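Local coordinates for putative mandelate racemase (Zymomonas mobilis, PDB 2OX4), which binds magnesium and, as a member of the mandelate racemase branch of the enolase superfamily, probably works as a lyase, perhaps a dehydratase, at residues 237-242 and 286-291; 250-255 and 276-281. One frame throughout, in Å; residues are numbered along the deposited sequence.

Interaction 1 of 2, residues 237-242 and 286-291; sequences IFFYEE and VIQPDL. With MG (magnesium ion), chain O.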
ATOM      1  N   ILE C 237      -5.911   1.990 -32.124  1.00 13.54           N
ATOM      2  CA  ILE C 237      -4.514   2.411 -32.078  1.00 11.42           C
ATOM      3  C   ILE C 237      -3.686   1.263 -31.508  1.00 13.59           C
ATOM      4  O   ILE C 237      -4.024   0.710 -30.470  1.00 10.46           O
ATOM      5  CB  ILE C 237      -4.371   3.701 -31.216  1.00 14.78           C
ATOM      6  CG1 ILE C 237      -5.280   4.807 -31.765  1.00 17.32           C
ATOM      7  CG2 ILE C 237      -2.912   4.159 -31.105  1.00 12.69           C
ATOM      8  CD1 ILE C 237      -5.043   5.128 -33.235  1.00 15.34           C
ATOM      9  N   PHE C 238      -2.610   0.899 -32.207  1.00 10.59           N
ATOM     10  CA  PHE C 238      -1.825  -0.285 -31.880  1.00  8.96           C
ATOM     11  C   PHE C 238      -1.117  -0.068 -30.531  1.00 11.93           C
ATOM     12  O   PHE C 238      -1.242  -0.875 -29.612  1.00  8.99           O
ATOM     13  CB  PHE C 238      -0.785  -0.514 -32.987  1.00  9.73           C
ATOM     14  CG  PHE C 238      -0.170  -1.877 -32.975  1.00 10.33           C
ATOM     15  CD1 PHE C 238      -0.960  -3.019 -33.124  1.00 14.43           C
ATOM     16  CD2 PHE C 238       1.200  -2.025 -32.827  1.00 14.21           C
ATOM     17  CE1 PHE C 238      -0.390  -4.281 -33.124  1.00 17.78           C
ATOM     18  CE2 PHE C 238       1.790  -3.298 -32.815  1.00 16.02           C
ATOM     19  CZ  PHE C 238       0.998  -4.423 -32.965  1.00 12.54           C
ATOM     20  N   PHE C 239      -0.383   1.032 -30.432  1.00 11.99           N
ATOM     21  CA  PHE C 239       0.064   1.551 -29.146  1.00 12.08           C
ATOM     22  C   PHE C 239       0.331   3.045 -29.216  1.00 11.07           C
ATOM     23  O   PHE C 239       0.295   3.633 -30.298  1.00  8.73           O
ATOM     24  CB  PHE C 239       1.217   0.727 -28.513  1.00  5.47           C
ATOM     25  CG  PHE C 239       2.474   0.588 -29.352  1.00  7.47           C
ATOM     26  CD1 PHE C 239       3.385   1.643 -29.464  1.00  9.12           C
ATOM     27  CD2 PHE C 239       2.791  -0.622 -29.962  1.00 11.44           C
ATOM     28  CE1 PHE C 239       4.571   1.504 -30.199  1.00 14.24           C
ATOM     29  CE2 PHE C 239       3.974  -0.765 -30.709  1.00 13.65           C
ATOM     30  CZ  PHE C 239       4.859   0.307 -30.825  1.00 12.48           C
ATOM     31  N   TYR C 240       0.591   3.643 -28.058  1.00  8.95           N
ATOM     32  CA  TYR C 240       0.521   5.088 -27.858  1.00  7.84           C
ATOM     33  C   TYR C 240       1.798   5.429 -27.110  1.00 13.39           C
ATOM     34  O   TYR C 240       1.980   5.002 -25.954  1.00 13.08           O
ATOM     35  CB  TYR C 240      -0.718   5.366 -26.988  1.00  6.97           C
ATOM     36  CG  TYR C 240      -1.174   6.810 -26.816  1.00  9.26           C
ATOM     37  CD1 TYR C 240      -0.902   7.795 -27.768  1.00 12.40           C
ATOM     38  CD2 TYR C 240      -1.938   7.165 -25.692  1.00  7.86           C
ATOM     39  CE1 TYR C 240      -1.360   9.124 -27.583  1.00 12.69           C
ATOM     40  CE2 TYR C 240      -2.392   8.467 -25.499  1.00 10.93           C
ATOM     41  CZ  TYR C 240      -2.103   9.438 -26.445  1.00 16.14           C
ATOM     42  OH  TYR C 240      -2.567  10.713 -26.243  1.00 12.28           O
ATOM     43  N   GLU C 241       2.690   6.155 -27.779  1.00 11.83           N
ATOM     44  CA  GLU C 241       4.111   6.233 -27.399  1.00 10.99           C
ATOM     45  C   GLU C 241       4.490   7.592 -26.796  1.00 11.24           C
ATOM     46  O   GLU C 241       4.109   8.648 -27.326  1.00  8.98           O
ATOM     47  CB  GLU C 241       5.017   5.926 -28.611  1.00  9.09           C
ATOM     48  CG  GLU C 241       6.475   6.338 -28.401  1.00 12.77           C
ATOM     49  CD  GLU C 241       7.397   6.001 -29.565  1.00 17.36           C
ATOM     50  OE1 GLU C 241       6.987   5.223 -30.449  1.00 14.49           O
ATOM     51  OE2 GLU C 241       8.548   6.508 -29.578  1.00 18.94           O
ATOM     52  N   GLU C 242       5.263   7.546 -25.702  1.00  7.21           N
ATOM     53  CA  GLU C 242       5.835   8.730 -25.051  1.00  8.17           C
ATOM     54  C   GLU C 242       4.809   9.831 -24.791  1.00 10.96           C
ATOM     55  O   GLU C 242       4.895  10.933 -25.337  1.00 11.78           O
ATOM     56  CB  GLU C 242       7.047   9.260 -25.814  1.00 11.39           C
ATOM     57  CG  GLU C 242       8.337   8.456 -25.582  1.00 14.88           C
ATOM     58  CD  GLU C 242       9.551   9.366 -25.435  1.00 17.00           C
ATOM     59  OE1 GLU C 242       9.915  10.019 -26.434  1.00 20.21           O
ATOM     60  OE2 GLU C 242      10.138   9.432 -24.329  1.00 16.58           O
ATOM     61  N   VAL C 286       4.677  -1.909 -24.105  1.00  7.20           N
ATOM     62  CA  VAL C 286       5.736  -2.153 -25.089  1.00 10.37           C
ATOM     63  C   VAL C 286       6.878  -1.222 -24.739  1.00 10.43           C
ATOM     64  O   VAL C 286       6.736  -0.003 -24.822  1.00  9.91           O
ATOM     65  CB  VAL C 286       5.260  -1.866 -26.553  1.00  8.68           C
ATOM     66  CG1 VAL C 286       6.424  -2.069 -27.557  1.00 13.99           C
ATOM     67  CG2 VAL C 286       4.054  -2.757 -26.937  1.00 12.02           C
ATOM     68  N   ILE C 287       7.991  -1.782 -24.283  1.00  7.39           N
ATOM     69  CA  ILE C 287       9.135  -0.950 -23.925  1.00  8.15           C
ATOM     70  C   ILE C 287      10.014  -0.712 -25.135  1.00  6.23           C
ATOM     71  O   ILE C 287      10.143  -1.582 -26.011  1.00  8.79           O
ATOM     72  CB  ILE C 287       9.992  -1.545 -22.785  1.00 12.70           C
ATOM     73  CG1 ILE C 287      10.394  -2.992 -23.099  1.00 11.43           C
ATOM     74  CG2 ILE C 287       9.256  -1.414 -21.418  1.00  9.71           C
ATOM     75  CD1 ILE C 287      11.632  -3.450 -22.337  1.00 14.42           C
ATOM     76  N   GLN C 288      10.625   0.469 -25.179  1.00  7.56           N
ATOM     77  CA  GLN C 288      11.371   0.887 -26.360  1.00  9.70           C
ATOM     78  C   GLN C 288      12.784   1.354 -26.035  1.00  8.74           C
ATOM     79  O   GLN C 288      13.160   2.468 -26.404  1.00  9.23           O
ATOM     80  CB  GLN C 288      10.601   1.987 -27.119  1.00  9.06           C
ATOM     81  CG  GLN C 288       9.163   1.590 -27.557  1.00  9.15           C
ATOM     82  CD  GLN C 288       8.335   2.793 -27.975  1.00 10.34           C
ATOM     83  OE1 GLN C 288       8.259   3.778 -27.254  1.00 12.36           O
ATOM     84  NE2 GLN C 288       7.708   2.714 -29.145  1.00  9.61           N
ATOM     85  N   PRO C 289      13.597   0.498 -25.368  1.00  9.92           N
ATOM     86  CA  PRO C 289      14.953   0.940 -25.058  1.00  9.54           C
ATOM     87  C   PRO C 289      15.717   1.130 -26.368  1.00  9.34           C
ATOM     88  O   PRO C 289      15.452   0.413 -27.348  1.00  9.49           O
ATOM     89  CB  PRO C 289      15.539  -0.248 -24.285  1.00 11.10           C
ATOM     90  CG  PRO C 289      14.749  -1.409 -24.716  1.00  9.01           C
ATOM     91  CD  PRO C 289      13.370  -0.899 -24.964  1.00 10.65           C
ATOM     92  N   ASP C 290      16.609   2.109 -26.390  1.00  9.99           N
ATOM     93  CA  ASP C 290      17.554   2.300 -27.490  1.00 11.23           C
ATOM     94  C   ASP C 290      18.862   1.615 -27.103  1.00 10.56           C
ATOM     95  O   ASP C 290      19.427   1.900 -26.041  1.00  9.48           O
ATOM     96  CB  ASP C 290      17.771   3.810 -27.704  1.00  9.36           C
ATOM     97  CG  ASP C 290      18.587   4.133 -28.967  1.00 18.91           C
ATOM     98  OD1 ASP C 290      19.706   3.617 -29.126  1.00 19.76           O
ATOM     99  OD2 ASP C 290      18.107   4.922 -29.798  1.00 17.19           O
ATOM    100  N   LEU C 291      19.361   0.720 -27.960  1.00 10.63           N
ATOM    101  CA  LEU C 291      20.681   0.097 -27.723  1.00  9.77           C
ATOM    102  C   LEU C 291      21.781   1.124 -27.398  1.00  9.01           C
ATOM    103  O   LEU C 291      22.624   0.871 -26.549  1.00 12.33           O
ATOM    104  CB  LEU C 291      21.116  -0.756 -28.916  1.00 12.47           C
ATOM    105  CG  LEU C 291      20.702  -2.225 -29.004  1.00 23.41           C
ATOM    106  CD1 LEU C 291      21.353  -2.822 -30.232  1.00 21.38           C
ATOM    107  CD2 LEU C 291      21.139  -3.005 -27.796  1.00 13.33           C
TER
HETATM  108 MG    MG O 402       9.749   8.115 -30.162  1.00  8.25          MG
HETATM  109  O   HOH W   1       9.033   9.646 -28.734  1.00 20.96           O
HETATM  110  O   HOH W   2      11.171   9.818 -30.975  1.00 27.07           O
HETATM  111  O   HOH W   3      10.628   7.101 -31.771  1.00 25.01           O
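The ring of Phe239 has the CG1 methyl of Val286 over one face, 4.2 Å above its plane and offset toward the rim. The CG2 methyl of Val286 reaches the ring at CD2, 3.9 Å away. The amide of Gln288 meets the same ring obliquely, with NE2 3.5 Å from Phe239 CE1, and the ring and amide planes stand 83° apart. Phe239 CG sits between its own backbone N and carbonyl carbon (chi1 58°), which brings the ring against the side chains of Val286 and Gln288.

Beyond the ring, the amide meets a carboxylate. Gln288 NE2 gives a weak hydrogen bond to Glu241 OE1, 2.9 Å long and bent to 150°. The carboxylate and amide planes are steeply inclined to each other. NE2 also donates to Gln315, and Glu241 OE1 has a salt bridge to Lys166.

The side chain of Glu241 is extended beyond CG, and its two oxygens divide the work. OE1 takes the amide and the lysine, while OE2 binds the magnesium ion at 2.1 Å. Three waters and the carboxylates of Glu215 and Glu267 complete six ligands. One of these waters donates to Glu242 OE1 at 2.5 Å, so Glu242 belongs to the second shell. Its carboxylate is also paired with Arg268. The amide and lysine probably help fix the rotation of the Glu241 carboxylate.

All four touching residues are buried. The arrangement is that of the enolase-superfamily metal site, where acidic residues at the C-terminal ends of barrel strands hold the magnesium.

Interaction 2 of 2, residues 250-255 and 276-281; sequences RLLKEA and LPFLED
Leu252 and Phe278 make the apolar part of this contact. The CD2 methyl of Leu252 approaches the ring obliquely and lies 3.8 Å from Phe278 CD1. Leu252 CB comes near the same ring at CE1. The two side chains cross at about a right angle. Both also touch Ile284, and both are buried.

The second part is aliphatic carbon against a carboxylate. Lys253 runs fully extended, with CG anti to the backbone N (chi1 -173°), and passes across Asp281. Its CD is 3.9 Å from Asp281 CG. Asp281 OD1 also lies 3.9 Å from Arg250 CA.

The charged ends do not touch: Lys253 NZ and Asp281 OD2 are 4.8 Å apart. A water joins them, accepting from Lys253 NZ at 3.3 Å and donating to Asp281 OD2 at 3.1 Å. With Asp281 replaced by an alanine, this water would probably lose its acceptor and the lysine the opposite charge beside it.

Within helix 250-258, Arg250 NH2 forms a salt bridge with Glu254 OE1, 2.8 Å long and one turn on. Arg250 NH1 bonds to Leu279 O of a neighbouring subunit, so this edge of the helix pair also faces the assembly interface. The contact joins two successive outer helices of the TIM-barrel-like domain, 250-258 and 271-280.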
ATOM      1  N   ARG C 250       5.554   7.170 -11.757  1.00  8.09           N
ATOM      2  CA  ARG C 250       4.192   6.970 -11.251  1.00 14.67           C
ATOM      3  C   ARG C 250       3.103   7.645 -12.091  1.00 12.58           C
ATOM      4  O   ARG C 250       1.992   7.148 -12.163  1.00 11.42           O
ATOM      5  CB  ARG C 250       4.048   7.395  -9.776  1.00 16.20           C
ATOM      6  CG  ARG C 250       2.711   6.980  -9.144  1.00 27.57           C
ATOM      7  CD  ARG C 250       2.554   7.491  -7.716  1.00 25.93           C
ATOM      8  NE  ARG C 250       2.605   8.952  -7.636  1.00 48.75           N
ATOM      9  CZ  ARG C 250       1.541   9.751  -7.567  1.00 49.39           C
ATOM     10  NH1 ARG C 250       1.712  11.068  -7.497  1.00 29.77           N
ATOM     11  NH2 ARG C 250       0.310   9.247  -7.564  1.00 28.26           N
ATOM     12  N   LEU C 251       3.429   8.759 -12.743  1.00  8.83           N
ATOM     13  CA  LEU C 251       2.443   9.446 -13.566  1.00 12.42           C
ATOM     14  C   LEU C 251       1.930   8.585 -14.713  1.00 11.90           C
ATOM     15  O   LEU C 251       0.766   8.700 -15.082  1.00  8.55           O
ATOM     16  CB  LEU C 251       2.972  10.785 -14.092  1.00 12.25           C
ATOM     17  CG  LEU C 251       3.336  11.789 -12.998  1.00  7.43           C
ATOM     18  CD1 LEU C 251       3.934  13.046 -13.640  1.00  9.57           C
ATOM     19  CD2 LEU C 251       2.138  12.126 -12.095  1.00 10.05           C
ATOM     20  N   LEU C 252       2.778   7.710 -15.255  1.00  9.53           N
ATOM     21  CA  LEU C 252       2.313   6.809 -16.321  1.00 10.24           C
ATOM     22  C   LEU C 252       1.311   5.779 -15.804  1.00 11.32           C
ATOM     23  O   LEU C 252       0.349   5.443 -16.495  1.00  9.44           O
ATOM     24  CB  LEU C 252       3.483   6.146 -17.050  1.00  9.76           C
ATOM     25  CG  LEU C 252       3.149   5.602 -18.447  1.00 10.88           C
ATOM     26  CD1 LEU C 252       2.827   6.756 -19.398  1.00 13.89           C
ATOM     27  CD2 LEU C 252       4.340   4.826 -18.975  1.00 11.86           C
ATOM     28  N   LYS C 253       1.508   5.305 -14.576  1.00  6.67           N
ATOM     29  CA  LYS C 253       0.488   4.476 -13.924  1.00  8.86           C
ATOM     30  C   LYS C 253      -0.859   5.216 -13.805  1.00  9.99           C
ATOM     31  O   LYS C 253      -1.930   4.647 -14.092  1.00  9.16           O
ATOM     32  CB  LYS C 253       0.978   3.995 -12.549  1.00 12.50           C
ATOM     33  CG  LYS C 253       0.056   2.984 -11.885  1.00 12.33           C
ATOM     34  CD  LYS C 253       0.467   2.699 -10.461  1.00 20.82           C
ATOM     35  CE  LYS C 253      -0.526   1.738  -9.822  1.00 23.13           C
ATOM     36  NZ  LYS C 253      -0.329   1.630  -8.356  1.00 35.46           N
ATOM     37  N   GLU C 254      -0.808   6.484 -13.392  1.00  9.73           N
ATOM     38  CA  GLU C 254      -2.018   7.318 -13.314  1.00  8.54           C
ATOM     39  C   GLU C 254      -2.674   7.502 -14.683  1.00 11.00           C
ATOM     40  O   GLU C 254      -3.902   7.395 -14.802  1.00 14.21           O
ATOM     41  CB  GLU C 254      -1.708   8.676 -12.686  1.00 10.77           C
ATOM     42  CG  GLU C 254      -1.042   8.588 -11.322  1.00 11.28           C
ATOM     43  CD  GLU C 254      -1.933   8.022 -10.216  1.00 27.22           C
ATOM     44  OE1 GLU C 254      -1.380   7.694  -9.145  1.00 26.21           O
ATOM     45  OE2 GLU C 254      -3.168   7.914 -10.396  1.00 17.45           O
ATOM     46  N   ALA C 255      -1.861   7.756 -15.711  1.00 10.21           N
ATOM     47  CA  ALA C 255      -2.355   7.850 -17.092  1.00 12.54           C
ATOM     48  C   ALA C 255      -3.078   6.568 -17.510  1.00 12.75           C
ATOM     49  O   ALA C 255      -4.182   6.619 -18.078  1.00 13.71           O
ATOM     50  CB  ALA C 255      -1.203   8.156 -18.063  1.00 11.16           C
ATOM     51  N   LEU C 276      12.776  -0.311 -14.194  1.00  7.02           N
ATOM     52  CA  LEU C 276      12.224  -0.960 -13.001  1.00  7.54           C
ATOM     53  C   LEU C 276      10.885  -0.388 -12.494  1.00  6.09           C
ATOM     54  O   LEU C 276       9.927  -1.139 -12.376  1.00  7.47           O
ATOM     55  CB  LEU C 276      13.267  -1.062 -11.878  1.00  7.55           C
ATOM     56  CG  LEU C 276      12.739  -1.596 -10.531  1.00 15.37           C
ATOM     57  CD1 LEU C 276      12.349  -3.065 -10.622  1.00 10.51           C
ATOM     58  CD2 LEU C 276      13.762  -1.374  -9.416  1.00 12.65           C
ATOM     59  N   PRO C 277      10.811   0.926 -12.207  1.00  8.69           N
ATOM     60  CA  PRO C 277       9.551   1.456 -11.685  1.00  8.87           C
ATOM     61  C   PRO C 277       8.350   1.276 -12.618  1.00  8.97           C
ATOM     62  O   PRO C 277       7.247   1.044 -12.138  1.00  9.72           O
ATOM     63  CB  PRO C 277       9.848   2.947 -11.504  1.00  9.31           C
ATOM     64  CG  PRO C 277      11.027   3.219 -12.344  1.00 10.92           C
ATOM     65  CD  PRO C 277      11.837   1.984 -12.285  1.00 10.44           C
ATOM     66  N   PHE C 278       8.574   1.389 -13.929  1.00  7.65           N
ATOM     67  CA  PHE C 278       7.512   1.214 -14.922  1.00  8.41           C
ATOM     68  C   PHE C 278       7.041  -0.232 -14.972  1.00  9.75           C
ATOM     69  O   PHE C 278       5.862  -0.500 -15.195  1.00 11.05           O
ATOM     70  CB  PHE C 278       8.003   1.648 -16.308  1.00  7.31           C
ATOM     71  CG  PHE C 278       8.300   3.115 -16.404  1.00  8.40           C
ATOM     72  CD1 PHE C 278       7.273   4.038 -16.648  1.00 13.23           C
ATOM     73  CD2 PHE C 278       9.594   3.581 -16.225  1.00  7.98           C
ATOM     74  CE1 PHE C 278       7.544   5.403 -16.710  1.00 12.99           C
ATOM     75  CE2 PHE C 278       9.877   4.954 -16.294  1.00  8.31           C
ATOM     76  CZ  PHE C 278       8.846   5.861 -16.543  1.00 11.51           C
ATOM     77  N   LEU C 279       7.974  -1.154 -14.755  1.00  8.30           N
ATOM     78  CA  LEU C 279       7.648  -2.578 -14.663  1.00  9.10           C
ATOM     79  C   LEU C 279       6.912  -2.929 -13.358  1.00  8.46           C
ATOM     80  O   LEU C 279       5.908  -3.642 -13.381  1.00 11.43           O
ATOM     81  CB  LEU C 279       8.924  -3.412 -14.837  1.00  9.49           C
ATOM     82  CG  LEU C 279       9.585  -3.357 -16.229  1.00  8.64           C
ATOM     83  CD1 LEU C 279      10.827  -4.222 -16.260  1.00 15.23           C
ATOM     84  CD2 LEU C 279       8.625  -3.754 -17.359  1.00 13.85           C
ATOM     85  N   GLU C 280       7.392  -2.405 -12.230  1.00  9.72           N
ATOM     86  CA  GLU C 280       6.689  -2.544 -10.948  1.00 12.60           C
ATOM     87  C   GLU C 280       5.234  -2.049 -11.025  1.00 17.29           C
ATOM     88  O   GLU C 280       4.324  -2.718 -10.538  1.00 14.28           O
ATOM     89  CB  GLU C 280       7.421  -1.782  -9.842  1.00 13.54           C
ATOM     90  CG  GLU C 280       8.759  -2.384  -9.432  1.00 17.79           C
ATOM     91  CD  GLU C 280       9.546  -1.467  -8.481  1.00 26.24           C
ATOM     92  OE1 GLU C 280       9.394  -0.225  -8.566  1.00 45.29           O
ATOM     93  OE2 GLU C 280      10.316  -1.987  -7.649  1.00 38.28           O
ATOM     94  N   ASP C 281       5.022  -0.901 -11.665  1.00 10.86           N
ATOM     95  CA  ASP C 281       3.677  -0.340 -11.834  1.00 10.57           C
ATOM     96  C   ASP C 281       2.894  -1.000 -12.967  1.00 13.67           C
ATOM     97  O   ASP C 281       1.693  -0.720 -13.140  1.00 12.63           O
ATOM     98  CB  ASP C 281       3.762   1.141 -12.162  1.00  9.39           C
ATOM     99  CG  ASP C 281       4.224   1.980 -10.990  1.00 16.32           C
ATOM    100  OD1 ASP C 281       4.607   3.131 -11.237  1.00 14.75           O
ATOM    101  OD2 ASP C 281       4.196   1.502  -9.837  1.00 15.90           O
TER
HETATM  102  O   HOH W   4       2.163  -0.452  -8.519  1.00 43.67           O

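Following the chain from the N-terminal side, strand 237-241 comes first of the elements involved and leads into helix 250-258. The chain continues through strand 263-265 and helix 271-280, and reaches strand 286-287. Interaction 2 joins the two helices and closes the shorter loop, with 20 residues between its segments. Interaction 1 closes the longer one, with 43 between, and encloses interaction 2 completely; the loops do not cross. The strands of interaction 1 are not paired directly: strand 263-265 lies between them and is parallel to both. Interaction 1 therefore ties the barrel interior, while interaction 2 ties the helical layer outside. Their centres are about 14 Å apart, and they do not touch.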